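Local coordinates for protein SAM-dependent methyltransferase (Pyrococcus horikoshii, PDB 1WZN) that probably transfers the methyl group of S-adenosyl-L-methionine to an acceptor that remains to be identified, and binds the product S-adenosyl-L-homocysteine, at residues D123-F128 with E220-K225; I142-C147 with R242-G247; K186-I191 with V198-V203. One frame throughout, in Å; residues are numbered along the deposited sequence.

Along the chain the six segments run 123-128, 142-147, 186-191, 198-203, 220-225, 242-247, so interactions 1 and 2 interleave and the hairpin of interaction 3 falls between their halves. Interactions 1 and 2, with centres about 14 Å apart, belong to the Rossmann-like methyltransferase core, and touch where Phe223 CG lies 3.7 Å from Gly247 CA; both also meet the second subunit. Interaction 3, in the separate antiparallel sheet, meets the third; its centre is about 29 Å from that of interaction 2 and 36 Å from that of interaction 1. The Asp144 and Arg187 side chains come within about 6 and 9 Å of bound S-adenosyl-L-homocysteine, so both sheets approach the ligand.

Interaction 1. Residues D123-F128 with E220-K225; sequences DLRKLF and EKYFEK
The phenol oxygen of Tyr222 rests against the aliphatic stem of Arg125: OH sits 3.4 Å from Arg125 CB, with CG and CD of the same residue a little farther off. The arginine chain runs straight from CG to NE and crosses the tyrosine side chain at about a right angle, its guanidinium plane 72° from the ring. One face of the Tyr222 ring lies over the backbone of the helix, where Arg125 O comes to 3.5 Å from CZ and the carbonyl carbon of Phe128 covers the other end; Lys221 CB packs on the opposite face. Phe128 joins through its stem, CB meeting Tyr222 CD2 at 3.5 Å. With CG beside the backbone N (chi1 -68°), the Phe128 ring swings back against its own helix, and Leu124 O stands over one of its faces. In the methyltransferase fold helix 121-134 links strand 106-111 to strand 139-146, whereas 220-225 carries the chain from helix 212-219 into edge strand 225-230. Between the two segments the contact is packing of side chains on one another and on helix backbone. Glu224 and Lys225 both face Ile248, a classic beta bulge at the start of that strand. Phe223 adds a second aromatic ring, CZ approaching Phe128 O at 4.0 Å, and it also packs on Val131 farther along the helix. Toward the surface Lys221 lays CE over one face of the Arg125 guanidinium, 3.6 Å from NH2; the bend at its last torsion turns NZ. Lys221 NZ is then 4.3 Å from Arg125 NH2, a pairing of like charges that probably costs some energy. Leu218 of helix 212-219 backs both Arg125 and Phe128, and Leu217 of the second subunit also packs on Arg125.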
loop_
_atom_site.group_PDB
_atom_site.type_symbol
_atom_site.label_atom_id
_atom_site.label_comp_id
_atom_site.label_asym_id
_atom_site.label_seq_id
_atom_site.Cartn_x
_atom_site.Cartn_y
_atom_site.Cartn_z
ATOM N N ASP A 123 21.064 21.194 -21.391
ATOM C CA ASP A 123 21.593 22.160 -20.433
ATOM C C ASP A 123 22.629 21.529 -19.514
ATOM O O ASP A 123 23.561 22.199 -19.074
ATOM C CB ASP A 123 20.463 22.779 -19.601
ATOM C CG ASP A 123 19.676 23.821 -20.373
ATOM O OD1 ASP A 123 20.171 24.284 -21.421
ATOM O OD2 ASP A 123 18.572 24.195 -19.929
ATOM N N LEU A 124 22.475 20.242 -19.219
ATOM C CA LEU A 124 23.430 19.569 -18.351
ATOM C C LEU A 124 24.771 19.452 -19.079
ATOM O O LEU A 124 25.832 19.629 -18.473
ATOM C CB LEU A 124 22.907 18.182 -17.939
ATOM C CG LEU A 124 23.596 17.505 -16.751
ATOM C CD1 LEU A 124 23.607 18.444 -15.539
ATOM C CD2 LEU A 124 22.875 16.206 -16.414
ATOM N N ARG A 125 24.734 19.169 -20.381
ATOM C CA ARG A 125 25.978 19.074 -21.144
ATOM C C ARG A 125 26.643 20.444 -21.172
ATOM O O ARG A 125 27.867 20.554 -21.065
ATOM C CB ARG A 125 25.722 18.620 -22.585
ATOM C CG ARG A 125 25.257 17.181 -22.740
ATOM C CD ARG A 125 25.350 16.754 -24.198
ATOM N NE ARG A 125 25.006 15.347 -24.387
ATOM C CZ ARG A 125 25.314 14.642 -25.473
ATOM N NH1 ARG A 125 25.979 15.211 -26.469
ATOM N NH2 ARG A 125 24.956 13.369 -25.566
ATOM N N LYS A 126 25.831 21.486 -21.318
ATOM C CA LYS A 126 26.349 22.850 -21.358
ATOM C C LYS A 126 27.006 23.185 -20.024
ATOM O O LYS A 126 28.060 23.818 -19.980
ATOM C CB LYS A 126 25.224 23.847 -21.638
ATOM C CG LYS A 126 25.699 25.297 -21.698
ATOM C CD LYS A 126 24.572 26.255 -22.060
ATOM C CE LYS A 126 25.099 27.671 -22.248
ATOM N NZ LYS A 126 24.017 28.639 -22.609
ATOM N N LEU A 127 26.364 22.765 -18.939
ATOM C CA LEU A 127 26.892 23.004 -17.598
ATOM C C LEU A 127 28.245 22.324 -17.406
ATOM O O LEU A 127 29.206 22.954 -16.964
ATOM C CB LEU A 127 25.914 22.479 -16.536
ATOM C CG LEU A 127 26.407 22.543 -15.080
ATOM C CD1 LEU A 127 26.670 23.994 -14.687
ATOM C CD2 LEU A 127 25.364 21.922 -14.156
ATOM N N PHE A 128 28.314 21.035 -17.722
ATOM C CA PHE A 128 29.550 20.281 -17.567
ATOM C C PHE A 128 30.665 20.895 -18.406
ATOM O O PHE A 128 31.824 20.913 -17.994
ATOM C CB PHE A 128 29.361 18.813 -17.977
ATOM C CG PHE A 128 28.465 18.019 -17.054
ATOM C CD1 PHE A 128 28.210 18.441 -15.755
ATOM C CD2 PHE A 128 27.906 16.819 -17.484
ATOM C CE1 PHE A 128 27.412 17.679 -14.897
ATOM C CE2 PHE A 128 27.111 16.055 -16.637
ATOM C CZ PHE A 128 26.863 16.485 -15.341
ATOM N N GLU A 220 31.661 12.132 -18.792
ATOM C CA GLU A 220 32.910 11.632 -19.370
ATOM C C GLU A 220 33.287 12.378 -20.641
ATOM O O GLU A 220 34.431 12.330 -21.084
ATOM C CB GLU A 220 32.813 10.130 -19.661
ATOM C CG GLU A 220 32.629 9.277 -18.415
ATOM C CD GLU A 220 32.638 7.786 -18.709
ATOM O OE1 GLU A 220 32.068 7.382 -19.748
ATOM O OE2 GLU A 220 33.200 7.024 -17.893
ATOM N N LYS A 221 32.322 13.075 -21.222
ATOM C CA LYS A 221 32.563 13.830 -22.439
ATOM C C LYS A 221 33.320 15.132 -22.148
ATOM O O LYS A 221 33.837 15.767 -23.067
ATOM C CB LYS A 221 31.225 14.158 -23.108
ATOM C CG LYS A 221 30.298 12.952 -23.302
ATOM C CD LYS A 221 28.964 13.374 -23.917
ATOM C CE LYS A 221 28.075 12.171 -24.219
ATOM N NZ LYS A 221 28.713 11.223 -25.181
ATOM N N TYR A 222 33.409 15.512 -20.875
ATOM C CA TYR A 222 34.055 16.774 -20.501
ATOM C C TYR A 222 35.199 16.694 -19.494
ATOM O O TYR A 222 35.940 17.660 -19.316
ATOM C CB TYR A 222 32.982 17.733 -19.979
ATOM C CG TYR A 222 31.873 17.959 -20.975
ATOM C CD1 TYR A 222 32.058 18.796 -22.072
ATOM C CD2 TYR A 222 30.653 17.284 -20.858
ATOM C CE1 TYR A 222 31.068 18.955 -23.028
ATOM C CE2 TYR A 222 29.652 17.437 -21.813
ATOM C CZ TYR A 222 29.867 18.274 -22.896
ATOM O OH TYR A 222 28.888 18.434 -23.850
ATOM N N PHE A 223 35.335 15.555 -18.825
ATOM C CA PHE A 223 36.398 15.359 -17.844
ATOM C C PHE A 223 37.194 14.130 -18.248
ATOM O O PHE A 223 36.630 13.175 -18.785
ATOM C CB PHE A 223 35.795 15.142 -16.456
ATOM C CG PHE A 223 34.895 16.253 -16.015
ATOM C CD1 PHE A 223 35.420 17.393 -15.414
ATOM C CD2 PHE A 223 33.521 16.178 -16.234
ATOM C CE1 PHE A 223 34.591 18.444 -15.036
ATOM C CE2 PHE A 223 32.678 17.231 -15.859
ATOM C CZ PHE A 223 33.216 18.364 -15.260
ATOM N N GLU A 224 38.496 14.141 -17.986
ATOM C CA GLU A 224 39.317 12.995 -18.348
ATOM C C GLU A 224 38.830 11.736 -17.654
ATOM O O GLU A 224 38.760 10.666 -18.260
ATOM C CB GLU A 224 40.776 13.216 -17.972
ATOM C CG GLU A 224 41.657 12.080 -18.463
ATOM C CD GLU A 224 43.106 12.265 -18.105
ATOM O OE1 GLU A 224 43.410 12.346 -16.897
ATOM O OE2 GLU A 224 43.938 12.327 -19.035
ATOM N N LYS A 225 38.505 11.865 -16.373
ATOM C CA LYS A 225 38.021 10.729 -15.610
ATOM C C LYS A 225 36.817 11.111 -14.768
ATOM O O LYS A 225 36.758 12.205 -14.200
ATOM C CB LYS A 225 39.125 10.182 -14.707
ATOM C CG LYS A 225 38.710 8.932 -13.954
ATOM C CD LYS A 225 39.893 8.213 -13.343
ATOM C CE LYS A 225 39.455 6.876 -12.772
ATOM N NZ LYS A 225 38.752 6.054 -13.800
#

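Interaction 2. Residues I142-C147 with R242-G247; sequences ITDFPC and RYWIVG
Asp144 and Trp244 stand side by side on one face of the sheet, with Asp144 CB 3.4 Å above the centre of the six-membered ring of Trp244 in a CH-pi contact. A chi1 of 64° places the Asp144 carboxylate between its own backbone N and carbonyl carbon; from there it rises alongside the indole, the two planes 26° apart. Arg242 reaches the same carboxylate by bending its chain at the third torsion. Its NH1, with the acceptor in the guanidinium plane, meets Asp144 OD2 at 3.2 Å from above the carboxylate plane, and the carboxylate and guanidinium planes stand 83° apart in a bent salt bridge. Each has a second partner: Arg242 NH2 pairs with Glu26, and Asp144 OD1 accepts from Phe113 N, which fixes the rotation of the carboxylate; the Asp144 side chain is about 6 Å from bound S-adenosyl-L-homocysteine. Beyond, Ile142 CG2 touches the indole edge, 3.5 Å from Trp244 CE3. The face bearing Phe145, Tyr243 and Ile245 is built differently. Phe145 CG also lies between N and carbonyl carbon, turning its ring across toward the partner strand, where Tyr243 CB covers one face and Ile245 CG1 abuts the edge, tightly, at 3.3 Å from Phe145 CE2. The Phe145 and Tyr243 rings meet obliquely. The antiparallel ladder beneath has two hydrogen-bonded pairs, Thr143 with Ile245 and Phe145 with Tyr243; its shortest bond joins Tyr243 N to Phe145 O at 2.8 Å. In the Rossmann-like sheet strand 139-146 has 106-111 on its other flank, and strand 242-248 has 225-230. Helix 23-36 covers the Ile142 and Trp244 face, with Phe29 edge-to-face to Trp244, while Val215 of helix 212-219 packs on Phe145 and Ile245.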
loop_
_atom_site.group_PDB
_atom_site.type_symbol
_atom_site.label_atom_id
_atom_site.label_comp_id
_atom_site.label_asym_id
_atom_site.label_seq_id
_atom_site.Cartn_x
_atom_site.Cartn_y
_atom_site.Cartn_z
ATOM N N ILE A 142 32.436 18.219 -8.293
ATOM C CA ILE A 142 31.721 17.309 -7.393
ATOM C C ILE A 142 30.256 17.722 -7.295
ATOM O O ILE A 142 29.949 18.883 -7.030
ATOM C CB ILE A 142 32.317 17.351 -5.958
ATOM C CG1 ILE A 142 33.801 16.979 -5.980
ATOM C CG2 ILE A 142 31.565 16.391 -5.041
ATOM C CD1 ILE A 142 34.518 17.278 -4.668
ATOM N N THR A 143 29.346 16.777 -7.511
ATOM C CA THR A 143 27.926 17.090 -7.408
ATOM C C THR A 143 27.174 15.851 -6.938
ATOM O O THR A 143 27.517 14.737 -7.324
ATOM C CB THR A 143 27.352 17.583 -8.767
ATOM O OG1 THR A 143 26.068 18.180 -8.550
ATOM C CG2 THR A 143 27.212 16.427 -9.759
ATOM N N ASP A 144 26.160 16.047 -6.099
ATOM C CA ASP A 144 25.380 14.928 -5.579
ATOM C C ASP A 144 23.928 14.970 -6.024
ATOM O O ASP A 144 23.355 16.037 -6.221
ATOM C CB ASP A 144 25.426 14.905 -4.042
ATOM C CG ASP A 144 24.775 16.130 -3.419
ATOM O OD1 ASP A 144 25.261 17.249 -3.670
ATOM O OD2 ASP A 144 23.774 15.981 -2.679
ATOM N N PHE A 145 23.330 13.796 -6.179
ATOM C CA PHE A 145 21.933 13.714 -6.572
ATOM C C PHE A 145 21.361 12.416 -6.021
ATOM O O PHE A 145 22.098 11.466 -5.753
ATOM C CB PHE A 145 21.785 13.817 -8.097
ATOM C CG PHE A 145 22.542 12.777 -8.858
ATOM C CD1 PHE A 145 21.876 11.706 -9.444
ATOM C CD2 PHE A 145 23.919 12.867 -8.997
ATOM C CE1 PHE A 145 22.576 10.739 -10.160
ATOM C CE2 PHE A 145 24.627 11.908 -9.707
ATOM C CZ PHE A 145 23.953 10.840 -10.291
ATOM N N PRO A 146 20.037 12.369 -5.815
ATOM C CA PRO A 146 19.392 11.175 -5.268
ATOM C C PRO A 146 18.936 10.125 -6.265
ATOM O O PRO A 146 18.888 10.360 -7.472
ATOM C CB PRO A 146 18.224 11.762 -4.490
ATOM C CG PRO A 146 17.779 12.858 -5.395
ATOM C CD PRO A 146 19.089 13.498 -5.860
ATOM N N CYS A 147 18.591 8.958 -5.734
ATOM C CA CYS A 147 18.120 7.854 -6.551
ATOM C C CYS A 147 16.820 8.248 -7.233
ATOM O O CYS A 147 15.879 8.676 -6.571
ATOM C CB CYS A 147 17.890 6.622 -5.681
ATOM S SG CYS A 147 16.992 5.316 -6.530
ATOM N N ARG A 242 22.037 7.721 -2.519
ATOM C CA ARG A 242 22.426 9.079 -2.891
ATOM C C ARG A 242 23.760 8.923 -3.607
ATOM O O ARG A 242 24.637 8.192 -3.153
ATOM C CB ARG A 242 22.564 10.002 -1.680
ATOM C CG ARG A 242 22.906 11.441 -2.087
ATOM C CD ARG A 242 22.428 12.452 -1.056
ATOM N NE ARG A 242 23.114 12.310 0.222
ATOM C CZ ARG A 242 24.093 13.107 0.639
ATOM N NH1 ARG A 242 24.503 14.114 -0.124
ATOM N NH2 ARG A 242 24.655 12.901 1.823
ATOM N N TYR A 243 23.906 9.600 -4.737
ATOM C CA TYR A 243 25.118 9.463 -5.524
ATOM C C TYR A 243 25.930 10.732 -5.654
ATOM O O TYR A 243 25.407 11.840 -5.527
ATOM C CB TYR A 243 24.748 8.962 -6.919
ATOM C CG TYR A 243 23.764 7.820 -6.856
ATOM C CD1 TYR A 243 24.130 6.602 -6.299
ATOM C CD2 TYR A 243 22.444 7.992 -7.270
ATOM C CE1 TYR A 243 23.202 5.571 -6.140
ATOM C CE2 TYR A 243 21.503 6.969 -7.116
ATOM C CZ TYR A 243 21.892 5.765 -6.545
ATOM O OH TYR A 243 20.966 4.767 -6.342
ATOM N N TRP A 244 27.218 10.543 -5.905
ATOM C CA TRP A 244 28.138 11.647 -6.107
ATOM C C TRP A 244 28.883 11.392 -7.398
ATOM O O TRP A 244 29.410 10.299 -7.607
ATOM C CB TRP A 244 29.158 11.737 -4.977
ATOM C CG TRP A 244 28.568 12.059 -3.661
ATOM C CD1 TRP A 244 27.960 11.194 -2.797
ATOM C CD2 TRP A 244 28.510 13.348 -3.051
ATOM N NE1 TRP A 244 27.527 11.870 -1.681
ATOM C CE2 TRP A 244 27.850 13.194 -1.811
ATOM C CE3 TRP A 244 28.947 14.623 -3.432
ATOM C CZ2 TRP A 244 27.620 14.268 -0.947
ATOM C CZ3 TRP A 244 28.715 15.692 -2.571
ATOM C CH2 TRP A 244 28.058 15.505 -1.344
ATOM N N ILE A 245 28.901 12.388 -8.273
ATOM C CA ILE A 245 29.639 12.287 -9.516
ATOM C C ILE A 245 30.861 13.176 -9.315
ATOM O O ILE A 245 30.735 14.328 -8.898
ATOM C CB ILE A 245 28.828 12.803 -10.721
ATOM C CG1 ILE A 245 27.639 11.872 -10.989
ATOM C CG2 ILE A 245 29.721 12.884 -11.951
ATOM C CD1 ILE A 245 28.029 10.460 -11.368
ATOM N N VAL A 246 32.038 12.627 -9.577
ATOM C CA VAL A 246 33.274 13.376 -9.433
ATOM C C VAL A 246 33.981 13.406 -10.776
ATOM O O VAL A 246 34.330 12.361 -11.330
ATOM C CB VAL A 246 34.202 12.733 -8.379
ATOM C CG1 VAL A 246 35.539 13.478 -8.331
ATOM C CG2 VAL A 246 33.522 12.751 -7.017
ATOM N N GLY A 247 34.159 14.607 -11.309
ATOM C CA GLY A 247 34.837 14.756 -12.582
ATOM C C GLY A 247 36.230 15.295 -12.330
ATOM O O GLY A 247 36.387 16.298 -11.629
#

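Interaction 3. Residues K186-I191 with V198-V203; sequences KRLVQI and VKAFLV
Ile191 sends CD1 to the edge of the Phe201 ring, near the ring plane and 4.1 Å from CE2, across the antiparallel hairpin formed by strands 182-192 and 198-208. The two belong to successive hydrogen-bonded pairs, Ile191 with Lys199 and Val189 with Phe201, and so share a face; Ile191 CG1 beside the backbone N (chi1 -55°) lets the chain lean that far. Leu8 packs on Phe201 and on Val189 and Val203 of the same face, bringing the N-terminal region onto the hairpin. Arg187, also on this face, starts with CB 3.9 Å from Val203 CB, then turns away at its third torsion to Asp172 and Tyr16; the Arg187 side chain is about 9 Å from bound S-adenosyl-L-homocysteine. On the reverse face Leu188 CD1 lies 4.2 Å from Ala200 CB, and Gln190 CG reaches the same methyl. A third subunit lies against this hairpin: its Leu192 packs on Leu188, its Glu197 forms a salt bridge with Lys199 NZ, and backbone hydrogen bonds link it to Ala200. Three hydrogen-bonded pairs hold the strands, and Ile191 N, at 2.7 Å, points almost straight at Lys199 O.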
loop_
_atom_site.group_PDB
_atom_site.type_symbol
_atom_site.label_atom_id
_atom_site.label_comp_id
_atom_site.label_asym_id
_atom_site.label_seq_id
_atom_site.Cartn_x
_atom_site.Cartn_y
_atom_site.Cartn_z
ATOM N N LYS A 186 6.108 19.027 -6.162
ATOM C CA LYS A 186 5.169 19.969 -5.583
ATOM C C LYS A 186 5.244 19.957 -4.069
ATOM O O LYS A 186 5.338 18.906 -3.444
ATOM C CB LYS A 186 3.757 19.632 -6.075
ATOM C CG LYS A 186 3.659 19.657 -7.606
ATOM C CD LYS A 186 2.390 19.011 -8.117
ATOM C CE LYS A 186 2.358 18.973 -9.639
ATOM N NZ LYS A 186 2.300 20.331 -10.254
ATOM N N ARG A 187 5.215 21.149 -3.488
ATOM C CA ARG A 187 5.292 21.291 -2.048
ATOM C C ARG A 187 4.460 22.476 -1.583
ATOM O O ARG A 187 4.690 23.612 -1.994
ATOM C CB ARG A 187 6.756 21.465 -1.628
ATOM C CG ARG A 187 6.965 22.020 -0.225
ATOM C CD ARG A 187 8.447 22.049 0.120
ATOM N NE ARG A 187 8.980 20.700 0.300
ATOM C CZ ARG A 187 10.275 20.409 0.369
ATOM N NH1 ARG A 187 11.182 21.371 0.262
ATOM N NH2 ARG A 187 10.667 19.158 0.564
ATOM N N LEU A 188 3.469 22.198 -0.746
ATOM C CA LEU A 188 2.631 23.250 -0.201
ATOM C C LEU A 188 3.215 23.606 1.158
ATOM O O LEU A 188 3.339 22.743 2.026
ATOM C CB LEU A 188 1.195 22.759 -0.018
ATOM C CG LEU A 188 0.265 23.745 0.698
ATOM C CD1 LEU A 188 0.047 24.987 -0.176
ATOM C CD2 LEU A 188 -1.058 23.062 0.998
ATOM N N VAL A 189 3.597 24.865 1.338
ATOM C CA VAL A 189 4.144 25.294 2.620
ATOM C C VAL A 189 3.145 26.237 3.278
ATOM O O VAL A 189 2.815 27.294 2.738
ATOM C CB VAL A 189 5.501 26.014 2.451
ATOM C CG1 VAL A 189 6.022 26.486 3.812
ATOM C CG2 VAL A 189 6.507 25.067 1.801
ATOM N N GLN A 190 2.628 25.831 4.430
ATOM C CA GLN A 190 1.680 26.662 5.154
ATOM C C GLN A 190 2.427 27.229 6.358
ATOM O O GLN A 190 3.043 26.484 7.119
ATOM C CB GLN A 190 0.474 25.824 5.596
ATOM C CG GLN A 190 -0.377 25.342 4.425
ATOM C CD GLN A 190 -1.445 24.359 4.843
ATOM O OE1 GLN A 190 -1.172 23.173 5.043
ATOM N NE2 GLN A 190 -2.669 24.847 4.990
ATOM N N ILE A 191 2.382 28.549 6.505
ATOM C CA ILE A 191 3.070 29.240 7.595
ATOM C C ILE A 191 2.029 29.725 8.593
ATOM O O ILE A 191 1.251 30.634 8.303
ATOM C CB ILE A 191 3.877 30.434 7.043
ATOM C CG1 ILE A 191 4.829 29.930 5.953
ATOM C CG2 ILE A 191 4.686 31.104 8.155
ATOM C CD1 ILE A 191 5.649 31.024 5.299
ATOM N N VAL A 198 -2.842 32.248 8.674
ATOM C CA VAL A 198 -1.960 31.443 7.840
ATOM C C VAL A 198 -1.641 32.057 6.491
ATOM O O VAL A 198 -2.425 32.829 5.939
ATOM C CB VAL A 198 -2.575 30.027 7.613
ATOM C CG1 VAL A 198 -4.027 30.156 7.213
ATOM C CG2 VAL A 198 -1.815 29.271 6.522
ATOM N N LYS A 199 -0.456 31.728 5.992
ATOM C CA LYS A 199 -0.008 32.154 4.673
ATOM C C LYS A 199 0.442 30.856 4.018
ATOM O O LYS A 199 1.024 29.995 4.682
ATOM C CB LYS A 199 1.159 33.140 4.763
ATOM C CG LYS A 199 0.711 34.571 5.008
ATOM C CD LYS A 199 1.857 35.555 4.896
ATOM C CE LYS A 199 1.339 36.984 5.004
ATOM N NZ LYS A 199 0.327 37.266 3.943
ATOM N N ALA A 200 0.153 30.698 2.733
ATOM C CA ALA A 200 0.526 29.474 2.037
ATOM C C ALA A 200 1.165 29.762 0.691
ATOM O O ALA A 200 0.738 30.660 -0.036
ATOM C CB ALA A 200 -0.691 28.587 1.849
ATOM N N PHE A 201 2.186 28.976 0.370
ATOM C CA PHE A 201 2.925 29.110 -0.878
ATOM C C PHE A 201 3.095 27.732 -1.493
ATOM O O PHE A 201 3.337 26.752 -0.786
ATOM C CB PHE A 201 4.298 29.724 -0.606
ATOM C CG PHE A 201 4.238 31.127 -0.092
ATOM C CD1 PHE A 201 3.975 32.187 -0.954
ATOM C CD2 PHE A 201 4.427 31.393 1.259
ATOM C CE1 PHE A 201 3.903 33.493 -0.476
ATOM C CE2 PHE A 201 4.356 32.697 1.744
ATOM C CZ PHE A 201 4.093 33.745 0.876
ATOM N N LEU A 202 2.975 27.659 -2.812
ATOM C CA LEU A 202 3.106 26.386 -3.502
ATOM C C LEU A 202 4.363 26.306 -4.355
ATOM O O LEU A 202 4.543 27.096 -5.281
ATOM C CB LEU A 202 1.883 26.143 -4.401
ATOM C CG LEU A 202 1.956 24.910 -5.314
ATOM C CD1 LEU A 202 1.871 23.642 -4.481
ATOM C CD2 LEU A 202 0.818 24.953 -6.331
ATOM N N VAL A 203 5.232 25.361 -4.033
ATOM C CA VAL A 203 6.441 25.151 -4.818
ATOM C C VAL A 203 5.993 24.186 -5.903
ATOM O O VAL A 203 5.271 23.232 -5.624
ATOM C CB VAL A 203 7.564 24.475 -3.995
ATOM C CG1 VAL A 203 8.757 24.180 -4.901
ATOM C CG2 VAL A 203 7.986 25.367 -2.840
#